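Local coordinates for protein replisome organizer (Bacillus phage SPP1, PDB 1NO1) that probably loads the replicative helicase during phage DNA replication and also acts as its inhibitor, at residues 11-14 and 15-19. Sequence-based numbering, arbitrary orientation.
Sequences KAVS and EFYPG
K11 and E15, one helical turn apart, meet because their side chains leave the backbone differently: CG of K11 stands anti to its own N (chi1 164°), whereas CG of E15 is turned beside its own N and anti to the carbonyl carbon (chi1 -71°). The lysine chain then bends at chi2 and the glutamate runs on extended, and the two chains cross at a slant. Contact is through the aliphatic part of the lysine, CE of K11 lying 3.5 Å from OE2 of E15. The charged ends stay apart, NZ of K11 being 4.8 Å from OE2 of E15; opposite charges at that separation would give at most a modest attraction. The other carboxylate oxygen, OE1 of E15, lies 3.6 Å from CA of A12.

Three successive i+4 backbone bonds hold the last turn: E15 N to K11 O, F16 N to A12 O at 2.9 Å, and Y17 N to V13 O at 3.0 Å. The middle one is the straightest (160° at the hydrogen); the bonds on either side of it both bend to just under 140°. Y17 is the first residue to leave helical backbone angles. Its ring sets its edge against the last of these acceptors, CD1 of Y17 lying 3.4 Å from V13 O in the ring plane, and the ring also touches the V13 side chain, CG1 of V13 to CD1 of Y17 at 4.4 Å. P18, which has no N-H to offer, follows directly as the chain leaves the helix.

This is the C-terminal end of helix 3-16. A12 packs on M46 and L49, F16 on A53 and Y17 on Y52, joining it to helix 42-55, while the Y17 hydroxyl hydrogen-bonds to N56 O just beyond that helix.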
loop_
_atom_site.group_PDB
_atom_site.type_symbol
_atom_site.label_atom_id
_atom_site.label_comp_id
_atom_site.label_asym_id
_atom_site.label_seq_id
_atom_site.Cartn_x
_atom_site.Cartn_y
_atom_site.Cartn_z
ATOM N N LYS A 11 4.406 2.429 -3.780
ATOM C CA LYS A 11 4.925 2.419 -5.154
ATOM C C LYS A 11 4.393 1.190 -5.904
ATOM O O LYS A 11 4.184 1.232 -7.117
ATOM C CB LYS A 11 6.455 2.448 -5.127
ATOM C CG LYS A 11 7.147 2.067 -6.422
ATOM C CD LYS A 11 7.470 3.283 -7.296
ATOM C CE LYS A 11 8.105 2.856 -8.623
ATOM N NZ LYS A 11 8.642 4.069 -9.359
ATOM N N ALA A 12 4.141 0.108 -5.174
ATOM C CA ALA A 12 3.616 -1.109 -5.785
ATOM C C ALA A 12 2.126 -0.950 -6.158
ATOM O O ALA A 12 1.684 -1.381 -7.247
ATOM C CB ALA A 12 3.848 -2.325 -4.865
ATOM N N VAL A 13 1.361 -0.328 -5.273
ATOM C CA VAL A 13 -0.042 -0.098 -5.544
ATOM C C VAL A 13 -0.141 0.713 -6.840
ATOM O O VAL A 13 -0.943 0.431 -7.762
ATOM C CB VAL A 13 -0.703 0.692 -4.394
ATOM C CG1 VAL A 13 -2.128 1.119 -4.784
ATOM C CG2 VAL A 13 -0.724 -0.135 -3.106
ATOM N N SER A 14 0.719 1.711 -6.936
ATOM C CA SER A 14 0.756 2.544 -8.127
ATOM C C SER A 14 1.192 1.770 -9.378
ATOM O O SER A 14 0.738 2.051 -10.492
ATOM C CB SER A 14 1.630 3.788 -7.861
ATOM O OG SER A 14 2.085 4.345 -9.086
ATOM N N GLU A 15 2.069 0.787 -9.226
ATOM C CA GLU A 15 2.464 0.021 -10.406
ATOM C C GLU A 15 1.284 -0.844 -10.894
ATOM O O GLU A 15 1.088 -1.002 -12.102
ATOM C CB GLU A 15 3.727 -0.833 -10.145
ATOM C CG GLU A 15 5.059 -0.070 -10.006
ATOM C CD GLU A 15 6.143 -0.865 -9.242
ATOM O OE1 GLU A 15 5.821 -1.843 -8.496
ATOM O OE2 GLU A 15 7.338 -0.513 -9.380
ATOM N N PHE A 16 0.517 -1.404 -9.956
ATOM C CA PHE A 16 -0.634 -2.248 -10.260
ATOM C C PHE A 16 -1.793 -1.473 -10.844
ATOM O O PHE A 16 -2.559 -2.050 -11.611
ATOM C CB PHE A 16 -1.172 -2.964 -9.007
ATOM C CG PHE A 16 -0.562 -4.315 -8.753
ATOM C CD1 PHE A 16 0.145 -4.558 -7.589
ATOM C CD2 PHE A 16 -0.697 -5.337 -9.673
ATOM C CE1 PHE A 16 0.735 -5.789 -7.365
ATOM C CE2 PHE A 16 -0.141 -6.585 -9.425
ATOM C CZ PHE A 16 0.560 -6.813 -8.259
ATOM N N TYR A 17 -1.947 -0.198 -10.466
ATOM C CA TYR A 17 -3.089 0.620 -10.918
ATOM C C TYR A 17 -2.756 1.932 -11.636
ATOM O O TYR A 17 -3.189 3.018 -11.218
ATOM C CB TYR A 17 -4.052 0.902 -9.754
ATOM C CG TYR A 17 -4.653 -0.356 -9.140
ATOM C CD1 TYR A 17 -4.041 -1.003 -8.097
ATOM C CD2 TYR A 17 -5.847 -0.890 -9.638
ATOM C CE1 TYR A 17 -4.607 -2.173 -7.546
ATOM C CE2 TYR A 17 -6.424 -2.010 -9.106
ATOM C CZ TYR A 17 -5.803 -2.673 -8.081
ATOM O OH TYR A 17 -6.389 -3.837 -7.589
ATOM N N PRO A 18 -2.064 1.834 -12.763
ATOM C CA PRO A 18 -1.687 3.012 -13.545
ATOM C C PRO A 18 -2.886 3.922 -13.751
ATOM O O PRO A 18 -3.979 3.426 -14.006
ATOM C CB PRO A 18 -1.278 2.421 -14.893
ATOM C CG PRO A 18 -0.821 1.061 -14.604
ATOM C CD PRO A 18 -1.641 0.580 -13.404
ATOM N N GLY A 19 -2.680 5.231 -13.647
ATOM C CA GLY A 19 -3.750 6.199 -13.780
ATOM C C GLY A 19 -5.032 6.088 -12.942
ATOM O O GLY A 19 -6.040 6.673 -13.343
#